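Local coordinates for protein ubiquitin-conjugating enzyme E2-21 kDa (Pichia angusta, PDB 5NL8) that is the E2 ubiquitin-conjugating enzyme Pex4, which probably carries ubiquitin as a cysteine thioester, transfers it to other proteins and serves peroxisome biogenesis, at residues Lys12-Val17 against Val34-Leu39; Gly42-Ser47 against Ile67-Asn72; Phe82-Glu87 against Cys105-His110; Glu88-Leu93 against Ala180-Tyr185. All coordinates share one frame; numbering follows the deposited sequence.

Contacts 1 and 2 come in series along the chain, before contacts 3 and 4, whose segments alternate. Contacts 1 and 2, centres 12 Å apart, share the four-stranded antiparallel sheet: helix 6-21 packs on edge strand 33-38, and strands 45-51 and 62-68 pair as a hairpin. Tyr14 and Trp46 touch between them. Contacts 3 and 4 have centres 10 Å apart, each more than 20 Å from those of contacts 1 and 2. Through them helix 87-94 and its flanking loops interleave with the C-terminal end, joined by a probable hydrogen bond from Tyr106 N to Tyr182 O. Contact 3 approaches the predicted active-site Cys121; the other three lie away from it and join helices and strands of the ubiquitin-conjugating fold.

Contact 1: Lys12-Val17 against Val34-Leu39; sequences KEYRAV and VDLHPL
Tyr14 of helix 6-21 lays its ring against strand 33-38, coming closest where its CE1 lies 3.2 Å from the backbone O of Leu36. That oxygen sits at the ring edge, near the ring plane, and so faces the slightly positive aromatic C-H. With CG anti to the backbone N (chi1 175°), the phenol reaches out from the helix far enough to run past Leu36 to the next two residues. Its OH is 3.7 Å from His37 CB, and its CZ is 3.7 Å from Pro38 CD. Proline suits this spot because it offers a rigid CH2 surface and brings no N-H to be satisfied beside an aromatic ring. The tight part continues at Val17, whose side chain crosses that of Leu36 at about a right angle. Leu36 CD2 lies 3.8 Å from Val17 CG1 and 4.1 Å from Tyr14 CD1, one methyl serving both helix residues, with Val17 and Leu36 themselves buried. The other side is looser: His37 turns its imidazole away from the helix and ND1 donates to its neighbour Pro38 O at 3.0 Å, while Lys12 and Arg15 stand exposed on the helix. The local axes run 9.2 Å apart and roughly antiparallel, at 151°. Beyond the edge strand, strand 45-51 brings Trp46 edge-to-face with Tyr14, and Glu13 OE1 is hydrogen-bonded to Leu135 N at the start of helix 135-147.

Contact 2: Gly42-Ser47 against Ile67-Asn72; sequences GLFRWS and IDIPTN
The first torsions of Phe44 (chi1 -73°) and Ile69 (chi1 -58°) settle how these two residues meet: each places its CG or CG1 opposite the carbonyl carbon, and in Ile69 this spreads the two branches to different aromatic neighbours. Ile69 CG2 lies 3.8 Å from Phe44 CD2, the side chains crossing at about a right angle. Its CG1 goes the other way, 3.7 Å from Trp46 CD1 at the edge of the indole. A beta-branched residue is well suited to serve both. An alanine here would take away both branches and is likely to leave a gap beside the indole edge, with the Phe44 ring freer to turn. Strands 45-51 and 62-68 form a hairpin of the antiparallel sheet of the E2 fold. Trp46 and Ile67 form a hydrogen-bonded pair, Trp46 N to Ile67 O and Ile67 N to Trp46 O both 2.9 Å, and Arg45 and Asp68 a non-hydrogen-bonded one. Past the strand ends, Ile69 N donates to Phe44 O at 2.9 Å (164°), carrying the pairing one step further. On the Arg45 side of the sheet, NE is 4.2 Å from Asp68 OD2, which lies well out of the guanidinium plane, so charge alone acts there; Arg45 NH2 makes its salt bridge with Glu66.

Contact 3: Phe82-Glu87 against Cys105-His110; sequences FVVFGE and CYKMPH
Phe85 and Tyr106 lie side by side in an offset stack, ring centroids 4.6 Å apart and planes at 21°. Phe85 CE2 stands over the Tyr106 face, 3.4 Å from CE1 and displaced toward the rim. In support, Phe85 N donates to Tyr106 O at 3.3 Å. At the other end, Met108 covers Phe82. Its CG, anti to the backbone N (chi1 170°), sits 3.8 Å from the Phe82 ring centroid, nearly on its normal; further bends bring CE within 3.6 Å of Phe82 CE2, the sulfur above the same face. An alanine in place of Phe82 would probably leave Met108 without the flat face under its CG, and freer to turn. Between the clusters, a water donates to Val83 O and Cys105 O. Thus the loop from strand 79-82 into helix 87-94 packs on the loop after strand 104-105, which runs into His110 of the E2 His-Pro-Asn motif, its ND1 hydrogen-bonded to Asn112 N. Helix 135-147 packs on Phe82, whose side chain is about 10 Å from that of the predicted thioester-forming Cys121. Lys107 NZ donates to Phe85 O at 3.0 Å; that carbonyl, with the Glu87 carboxylate nearby but not touching, would tend to stabilise the lysine's charge.

Contact 4: Glu88-Leu93 against Ala180-Tyr185; sequences EKIRQL and AKYSAY
Ile90 meets Tyr182 at about a right angle, its CD1 methyl arriving at the edge of the phenol ring, 3.8 Å from Tyr182 CD1. CG1 stands beside the backbone N of Ile90 (chi1 -66°), and the extended chain beyond it carries the methyl off the helix to that edge. Three residues further along the same helical face, Leu93 makes the second crossing. Its CD2 lies 3.9 Å from Tyr185 CE2, again with the side chains roughly perpendicular, though Tyr185 is poorly ordered. Between the two crossings, Ala184 CB touches Leu93 CB at 3.9 Å; the small alanine lets the chain come close to the helix. These residues join helix 87-94 to the C-terminal end of the ubiquitin-conjugating domain, where helix 168-181 gives way to strand 183-184 and that strand pairs antiparallel with 104-105. Gln94, the last residue of helix 87-94, adds polar ties: its NE2 is hydrogen-bonded to the backbone oxygens of Lys181 and Ser183. On the side of helix 87-94 turned away from this packing, Arg91 NH1 donates to Glu88 OE1 at 2.8 Å (151°), reaching it on the syn side, 30° out of the carboxylate plane, in a salt bridge within the helix.

Contact 1: Lys12-Val17 against Val34-Leu39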
# COMPACT_ATOMS: atom_id res chain seq x y z
N LYS A 12 8.38 -2.88 -19.12
CA LYS A 12 7.50 -1.98 -19.85
C LYS A 12 6.50 -1.31 -18.91
O LYS A 12 6.29 -0.10 -18.98
CB LYS A 12 6.76 -2.73 -20.96
CG LYS A 12 6.08 -1.81 -21.97
CD LYS A 12 5.67 -2.56 -23.22
CE LYS A 12 6.86 -3.29 -23.83
NZ LYS A 12 7.61 -2.42 -24.77
N GLU A 13 5.90 -2.09 -18.03
CA GLU A 13 4.94 -1.55 -17.07
C GLU A 13 5.60 -0.54 -16.12
O GLU A 13 5.04 0.53 -15.84
CB GLU A 13 4.31 -2.68 -16.25
CG GLU A 13 3.50 -3.66 -17.08
CD GLU A 13 2.93 -4.79 -16.24
OE1 GLU A 13 2.89 -4.65 -15.00
OE2 GLU A 13 2.52 -5.82 -16.82
N TYR A 14 6.80 -0.89 -15.65
CA TYR A 14 7.56 -0.01 -14.76
C TYR A 14 7.83 1.33 -15.42
O TYR A 14 7.61 2.39 -14.82
CB TYR A 14 8.88 -0.68 -14.35
CG TYR A 14 9.81 0.18 -13.52
CD1 TYR A 14 9.32 0.99 -12.50
CD2 TYR A 14 11.18 0.17 -13.75
CE1 TYR A 14 10.17 1.77 -11.74
CE2 TYR A 14 12.04 0.95 -12.99
CZ TYR A 14 11.53 1.75 -11.99
OH TYR A 14 12.38 2.52 -11.23
N ARG A 15 8.31 1.29 -16.66
CA ARG A 15 8.59 2.51 -17.41
C ARG A 15 7.31 3.31 -17.65
O ARG A 15 7.32 4.54 -17.61
CB ARG A 15 9.26 2.18 -18.74
CG ARG A 15 10.62 1.50 -18.61
CD ARG A 15 11.37 1.48 -19.93
NE ARG A 15 11.71 2.82 -20.39
CZ ARG A 15 11.00 3.52 -21.27
NH1 ARG A 15 9.91 2.99 -21.82
NH2 ARG A 15 11.39 4.74 -21.62
N ALA A 16 6.21 2.60 -17.91
CA ALA A 16 4.92 3.24 -18.09
C ALA A 16 4.54 4.05 -16.86
O ALA A 16 4.05 5.18 -16.97
CB ALA A 16 3.85 2.22 -18.42
N VAL A 17 4.76 3.48 -15.68
CA VAL A 17 4.49 4.18 -14.42
C VAL A 17 5.44 5.36 -14.19
O VAL A 17 5.02 6.46 -13.80
CB VAL A 17 4.56 3.22 -13.21
CG1 VAL A 17 4.61 4.00 -11.90
CG2 VAL A 17 3.38 2.27 -13.23
N VAL A 34 2.51 7.20 -5.48
CA VAL A 34 3.52 8.22 -5.25
C VAL A 34 4.89 7.79 -5.77
O VAL A 34 5.61 8.59 -6.37
CB VAL A 34 3.62 8.58 -3.76
CG1 VAL A 34 4.73 9.61 -3.53
CG2 VAL A 34 2.29 9.11 -3.25
N ASP A 35 5.25 6.53 -5.55
CA ASP A 35 6.54 6.05 -6.05
C ASP A 35 6.53 4.54 -6.33
O ASP A 35 5.67 3.82 -5.83
CB ASP A 35 7.65 6.40 -5.06
CG ASP A 35 9.04 6.35 -5.69
OD1 ASP A 35 9.13 6.31 -6.94
OD2 ASP A 35 10.04 6.36 -4.94
N LEU A 36 7.50 4.10 -7.13
CA LEU A 36 7.65 2.69 -7.48
C LEU A 36 9.05 2.41 -8.02
O LEU A 36 9.54 3.13 -8.89
CB LEU A 36 6.61 2.27 -8.52
CG LEU A 36 6.73 0.87 -9.13
CD1 LEU A 36 6.38 -0.20 -8.10
CD2 LEU A 36 5.85 0.73 -10.36
N HIS A 37 9.71 1.37 -7.51
CA HIS A 37 11.03 0.97 -8.02
C HIS A 37 11.42 -0.42 -7.53
O HIS A 37 10.91 -0.89 -6.52
CB HIS A 37 12.10 2.00 -7.62
CG HIS A 37 12.26 2.18 -6.14
ND1 HIS A 37 13.11 1.40 -5.39
CD2 HIS A 37 11.68 3.05 -5.29
CE1 HIS A 37 13.04 1.78 -4.13
NE2 HIS A 37 12.18 2.78 -4.03
N PRO A 38 12.33 -1.09 -8.26
CA PRO A 38 12.79 -2.41 -7.82
C PRO A 38 13.32 -2.40 -6.39
O PRO A 38 13.97 -1.44 -5.98
CB PRO A 38 13.92 -2.73 -8.82
CG PRO A 38 13.54 -1.99 -10.05
CD PRO A 38 12.90 -0.71 -9.57
N LEU A 39 13.02 -3.46 -5.65
CA LEU A 39 13.46 -3.57 -4.27
C LEU A 39 14.98 -3.61 -4.19
O LEU A 39 15.59 -2.90 -3.38
CB LEU A 39 12.87 -4.81 -3.61
CG LEU A 39 12.94 -4.84 -2.08
CD1 LEU A 39 11.90 -3.91 -1.47
CD2 LEU A 39 12.79 -6.26 -1.55

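Contact 2: Gly42-Ser47 against Ile67-Asn72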
# COMPACT_ATOMS: atom_id res chain seq x y z
N GLY A 42 16.44 -6.68 -9.13
CA GLY A 42 15.63 -7.58 -9.94
C GLY A 42 14.24 -7.05 -10.19
O GLY A 42 13.76 -6.17 -9.48
N LEU A 43 13.57 -7.61 -11.20
CA LEU A 43 12.26 -7.13 -11.62
C LEU A 43 11.12 -7.89 -10.94
O LEU A 43 9.95 -7.69 -11.27
CB LEU A 43 12.12 -7.24 -13.14
CG LEU A 43 13.01 -6.31 -13.96
CD1 LEU A 43 13.07 -6.76 -15.42
CD2 LEU A 43 12.52 -4.87 -13.87
N PHE A 44 11.46 -8.77 -10.01
CA PHE A 44 10.47 -9.65 -9.39
C PHE A 44 10.18 -9.29 -7.94
O PHE A 44 9.37 -9.95 -7.28
CB PHE A 44 10.93 -11.10 -9.48
CG PHE A 44 10.83 -11.67 -10.87
CD1 PHE A 44 11.88 -11.54 -11.76
CD2 PHE A 44 9.68 -12.32 -11.29
CE1 PHE A 44 11.79 -12.05 -13.04
CE2 PHE A 44 9.58 -12.83 -12.56
CZ PHE A 44 10.64 -12.70 -13.44
N ARG A 45 10.83 -8.25 -7.44
CA ARG A 45 10.50 -7.69 -6.13
C ARG A 45 10.54 -6.17 -6.19
O ARG A 45 11.53 -5.58 -6.64
CB ARG A 45 11.44 -8.24 -5.05
CG ARG A 45 11.17 -9.69 -4.68
CD ARG A 45 12.14 -10.22 -3.65
NE ARG A 45 11.83 -9.76 -2.30
CZ ARG A 45 12.67 -9.84 -1.27
NH1 ARG A 45 13.89 -10.34 -1.44
NH2 ARG A 45 12.30 -9.40 -0.08
N TRP A 46 9.46 -5.55 -5.73
CA TRP A 46 9.24 -4.11 -5.87
C TRP A 46 8.94 -3.39 -4.56
O TRP A 46 8.33 -3.95 -3.65
CB TRP A 46 8.08 -3.86 -6.83
CG TRP A 46 8.33 -4.39 -8.18
CD1 TRP A 46 8.12 -5.66 -8.62
CD2 TRP A 46 8.87 -3.67 -9.29
NE1 TRP A 46 8.49 -5.78 -9.94
CE2 TRP A 46 8.95 -4.57 -10.38
CE3 TRP A 46 9.29 -2.35 -9.48
CZ2 TRP A 46 9.44 -4.19 -11.62
CZ3 TRP A 46 9.78 -1.98 -10.72
CH2 TRP A 46 9.84 -2.89 -11.78
N SER A 47 9.37 -2.14 -4.49
CA SER A 47 9.01 -1.23 -3.42
C SER A 47 8.13 -0.11 -3.98
O SER A 47 8.46 0.48 -5.02
CB SER A 47 10.26 -0.65 -2.77
OG SER A 47 9.93 0.37 -1.85
N ILE A 67 6.17 -5.71 -2.94
CA ILE A 67 5.47 -6.50 -3.94
C ILE A 67 6.33 -7.64 -4.46
O ILE A 67 7.42 -7.42 -4.98
CB ILE A 67 5.03 -5.63 -5.12
CG1 ILE A 67 4.19 -4.45 -4.64
CG2 ILE A 67 4.25 -6.45 -6.13
CD1 ILE A 67 4.42 -3.18 -5.44
N ASP A 68 5.84 -8.86 -4.32
CA ASP A 68 6.52 -10.04 -4.83
C ASP A 68 5.80 -10.56 -6.07
O ASP A 68 4.59 -10.77 -6.06
CB ASP A 68 6.60 -11.12 -3.76
CG ASP A 68 7.41 -10.68 -2.54
OD1 ASP A 68 7.45 -9.46 -2.26
OD2 ASP A 68 8.00 -11.55 -1.87
N ILE A 69 6.57 -10.75 -7.14
CA ILE A 69 6.03 -11.17 -8.43
C ILE A 69 6.20 -12.66 -8.65
O ILE A 69 7.30 -13.19 -8.51
CB ILE A 69 6.72 -10.41 -9.59
CG1 ILE A 69 6.55 -8.90 -9.42
CG2 ILE A 69 6.18 -10.87 -10.93
CD1 ILE A 69 5.11 -8.43 -9.41
N PRO A 70 5.11 -13.36 -9.00
CA PRO A 70 5.18 -14.80 -9.30
C PRO A 70 5.88 -15.07 -10.62
O PRO A 70 5.96 -14.19 -11.47
CB PRO A 70 3.71 -15.22 -9.35
CG PRO A 70 2.99 -13.98 -9.76
CD PRO A 70 3.73 -12.85 -9.09
N THR A 71 6.39 -16.29 -10.79
CA THR A 71 7.12 -16.66 -12.00
C THR A 71 6.22 -16.73 -13.22
O THR A 71 6.65 -16.43 -14.34
CB THR A 71 7.82 -18.03 -11.83
OG1 THR A 71 8.37 -18.13 -10.51
CG2 THR A 71 8.92 -18.20 -12.87
N ASN A 72 4.97 -17.12 -13.01
CA ASN A 72 4.02 -17.27 -14.11
C ASN A 72 3.26 -15.99 -14.42
O ASN A 72 2.26 -16.01 -15.14
CB ASN A 72 3.04 -18.40 -13.81
CG ASN A 72 2.18 -18.12 -12.59
OD1 ASN A 72 2.63 -17.47 -11.64
ND2 ASN A 72 0.95 -18.60 -12.61

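Contact 3: Phe82-Glu87 against Cys105-His110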
# COMPACT_ATOMS: atom_id res chain seq x y z
N PHE A 82 1.97 -4.39 3.23
CA PHE A 82 2.41 -3.12 3.80
C PHE A 82 3.70 -3.31 4.59
O PHE A 82 3.90 -4.33 5.24
CB PHE A 82 1.33 -2.52 4.70
CG PHE A 82 0.19 -1.89 3.95
CD1 PHE A 82 -0.89 -2.66 3.54
CD2 PHE A 82 0.21 -0.54 3.65
CE1 PHE A 82 -1.94 -2.08 2.84
CE2 PHE A 82 -0.84 0.04 2.95
CZ PHE A 82 -1.91 -0.73 2.55
N VAL A 83 4.57 -2.31 4.53
CA VAL A 83 5.79 -2.31 5.33
C VAL A 83 5.48 -1.86 6.76
O VAL A 83 5.17 -0.69 7.00
CB VAL A 83 6.87 -1.39 4.73
CG1 VAL A 83 8.08 -1.32 5.65
CG2 VAL A 83 7.26 -1.87 3.33
N VAL A 84 5.55 -2.81 7.69
CA VAL A 84 5.23 -2.57 9.09
C VAL A 84 6.46 -2.82 9.97
O VAL A 84 7.07 -3.88 9.90
CB VAL A 84 4.07 -3.47 9.55
CG1 VAL A 84 3.82 -3.32 11.05
CG2 VAL A 84 2.80 -3.15 8.76
N PHE A 85 6.82 -1.84 10.80
CA PHE A 85 7.96 -1.98 11.70
C PHE A 85 7.50 -2.14 13.15
O PHE A 85 6.36 -1.81 13.49
CB PHE A 85 8.89 -0.77 11.60
CG PHE A 85 9.60 -0.65 10.28
CD1 PHE A 85 9.86 -1.76 9.50
CD2 PHE A 85 10.02 0.60 9.82
CE1 PHE A 85 10.51 -1.65 8.28
CE2 PHE A 85 10.68 0.72 8.60
CZ PHE A 85 10.92 -0.40 7.84
N GLY A 86 8.38 -2.65 14.00
CA GLY A 86 8.11 -2.71 15.42
C GLY A 86 8.23 -1.33 16.05
O GLY A 86 8.96 -0.48 15.53
N GLU A 87 7.52 -1.13 17.15
CA GLU A 87 7.52 0.14 17.88
C GLU A 87 8.93 0.66 18.22
O GLU A 87 9.22 1.86 18.09
CB GLU A 87 6.70 -0.02 19.17
CG GLU A 87 7.04 -1.31 19.92
CD GLU A 87 6.32 -1.43 21.25
OE1 GLU A 87 5.12 -1.10 21.31
OE2 GLU A 87 6.97 -1.86 22.23
N CYS A 105 4.06 6.53 7.41
CA CYS A 105 3.52 5.82 8.56
C CYS A 105 3.85 4.33 8.47
O CYS A 105 3.64 3.70 7.44
CB CYS A 105 2.01 6.02 8.66
SG CYS A 105 1.26 5.15 10.05
N TYR A 106 4.35 3.76 9.56
CA TYR A 106 4.82 2.37 9.53
C TYR A 106 3.95 1.41 10.35
O TYR A 106 4.44 0.38 10.82
CB TYR A 106 6.27 2.30 10.01
CG TYR A 106 7.24 2.88 9.03
CD1 TYR A 106 7.56 2.22 7.85
CD2 TYR A 106 7.85 4.11 9.26
CE1 TYR A 106 8.44 2.75 6.94
CE2 TYR A 106 8.74 4.65 8.36
CZ TYR A 106 9.04 3.96 7.20
OH TYR A 106 9.92 4.48 6.29
N LYS A 107 2.68 1.76 10.51
CA LYS A 107 1.68 0.84 11.04
C LYS A 107 0.43 0.96 10.17
O LYS A 107 0.03 2.07 9.82
CB LYS A 107 1.36 1.15 12.51
CG LYS A 107 2.50 0.92 13.49
CD LYS A 107 2.71 -0.56 13.79
CE LYS A 107 3.68 -0.75 14.95
NZ LYS A 107 3.99 -2.19 15.21
N MET A 108 -0.18 -0.17 9.81
CA MET A 108 -1.39 -0.13 8.98
C MET A 108 -2.55 -0.87 9.65
O MET A 108 -2.67 -2.09 9.54
CB MET A 108 -1.11 -0.72 7.59
CG MET A 108 -2.36 -0.97 6.74
SD MET A 108 -3.52 0.42 6.67
CE MET A 108 -2.61 1.55 5.64
N PRO A 109 -3.42 -0.11 10.35
CA PRO A 109 -4.64 -0.67 10.94
C PRO A 109 -5.79 -0.68 9.93
O PRO A 109 -6.32 0.37 9.56
CB PRO A 109 -4.92 0.28 12.10
CG PRO A 109 -4.37 1.58 11.65
CD PRO A 109 -3.20 1.29 10.74
N HIS A 110 -6.16 -1.87 9.49
CA HIS A 110 -7.15 -2.02 8.44
C HIS A 110 -7.75 -3.41 8.50
O HIS A 110 -7.05 -4.38 8.77
CB HIS A 110 -6.51 -1.76 7.06
CG HIS A 110 -7.49 -1.74 5.93
ND1 HIS A 110 -8.02 -2.89 5.38
CD2 HIS A 110 -8.01 -0.71 5.22
CE1 HIS A 110 -8.84 -2.57 4.40
NE2 HIS A 110 -8.85 -1.25 4.28
O HOH W 1 4.27 1.68 5.58

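Contact 4: Glu88-Leu93 against Ala180-Tyr185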
# COMPACT_ATOMS: atom_id res chain seq x y z
N GLU A 88 9.79 -0.25 18.64
CA GLU A 88 11.18 0.07 18.97
C GLU A 88 11.92 0.66 17.77
O GLU A 88 12.49 1.76 17.85
CB GLU A 88 11.89 -1.18 19.48
CG GLU A 88 13.38 -1.01 19.70
CD GLU A 88 13.69 -0.09 20.85
OE1 GLU A 88 12.99 -0.19 21.88
OE2 GLU A 88 14.62 0.73 20.73
N LYS A 89 11.89 -0.06 16.66
CA LYS A 89 12.51 0.40 15.42
C LYS A 89 11.96 1.75 14.98
O LYS A 89 12.73 2.63 14.59
CB LYS A 89 12.31 -0.63 14.31
CG LYS A 89 12.80 -0.17 12.94
CD LYS A 89 12.90 -1.34 11.97
CE LYS A 89 13.51 -0.89 10.65
NZ LYS A 89 13.62 -2.02 9.69
N ILE A 90 10.65 1.92 15.06
CA ILE A 90 10.02 3.16 14.61
C ILE A 90 10.52 4.32 15.44
O ILE A 90 10.88 5.38 14.90
CB ILE A 90 8.49 3.10 14.69
CG1 ILE A 90 7.94 2.07 13.69
CG2 ILE A 90 7.89 4.47 14.41
CD1 ILE A 90 6.43 1.92 13.72
N ARG A 91 10.57 4.12 16.75
CA ARG A 91 11.00 5.17 17.65
C ARG A 91 12.47 5.51 17.41
O ARG A 91 12.86 6.67 17.50
CB ARG A 91 10.76 4.76 19.10
CG ARG A 91 11.28 5.74 20.12
CD ARG A 91 11.03 5.26 21.56
NE ARG A 91 12.11 4.44 22.11
CZ ARG A 91 12.35 3.16 21.82
NH1 ARG A 91 13.37 2.53 22.39
NH2 ARG A 91 11.57 2.49 20.98
N GLN A 92 13.28 4.51 17.09
CA GLN A 92 14.66 4.79 16.72
C GLN A 92 14.75 5.60 15.42
O GLN A 92 15.60 6.48 15.29
CB GLN A 92 15.46 3.50 16.59
CG GLN A 92 15.58 2.74 17.89
CD GLN A 92 16.43 1.50 17.75
OE1 GLN A 92 16.04 0.42 18.18
NE2 GLN A 92 17.61 1.66 17.16
N LEU A 93 13.87 5.30 14.47
CA LEU A 93 13.83 6.03 13.21
C LEU A 93 13.41 7.48 13.41
O LEU A 93 13.87 8.38 12.71
CB LEU A 93 12.89 5.36 12.21
CG LEU A 93 13.32 4.03 11.60
CD1 LEU A 93 12.25 3.51 10.64
CD2 LEU A 93 14.65 4.17 10.88
N ALA A 180 -0.57 9.63 13.56
CA ALA A 180 0.06 10.69 14.33
C ALA A 180 1.24 10.19 15.17
O ALA A 180 2.18 10.94 15.42
CB ALA A 180 -0.96 11.36 15.22
N LYS A 181 1.20 8.94 15.61
CA LYS A 181 2.21 8.47 16.55
C LYS A 181 3.31 7.59 15.95
O LYS A 181 4.41 7.50 16.52
CB LYS A 181 1.54 7.72 17.70
CG LYS A 181 1.07 8.63 18.82
CD LYS A 181 2.21 9.55 19.25
CE LYS A 181 1.88 10.26 20.55
NZ LYS A 181 2.98 11.17 20.96
N TYR A 182 3.05 6.94 14.82
CA TYR A 182 3.98 5.95 14.30
C TYR A 182 4.53 6.27 12.91
O TYR A 182 4.69 5.37 12.08
CB TYR A 182 3.31 4.57 14.30
CG TYR A 182 3.06 4.03 15.69
CD1 TYR A 182 4.04 3.30 16.35
CD2 TYR A 182 1.85 4.23 16.33
CE1 TYR A 182 3.82 2.80 17.62
CE2 TYR A 182 1.61 3.73 17.60
CZ TYR A 182 2.61 3.01 18.24
OH TYR A 182 2.39 2.51 19.50
N SER A 183 4.85 7.54 12.66
CA SER A 183 5.39 7.97 11.37
C SER A 183 6.83 8.47 11.50
O SER A 183 7.20 9.07 12.51
CB SER A 183 4.52 9.07 10.76
OG SER A 183 3.24 8.59 10.40
N ALA A 184 7.64 8.24 10.47
CA ALA A 184 9.04 8.64 10.49
C ALA A 184 9.56 8.89 9.07
O ALA A 184 8.88 8.61 8.11
CB ALA A 184 9.88 7.59 11.18
N TYR A 185 10.79 9.40 8.96
CA TYR A 185 11.37 9.74 7.66
C TYR A 185 11.53 8.52 6.75
O TYR A 185 11.26 7.39 7.15
CB TYR A 185 12.72 10.43 7.85
CG TYR A 185 13.87 9.48 8.13
CD1 TYR A 185 14.95 9.39 7.26
CD2 TYR A 185 13.87 8.67 9.26
CE1 TYR A 185 16.00 8.52 7.51
CE2 TYR A 185 14.91 7.80 9.52
CZ TYR A 185 15.98 7.73 8.64
OH TYR A 185 17.02 6.87 8.89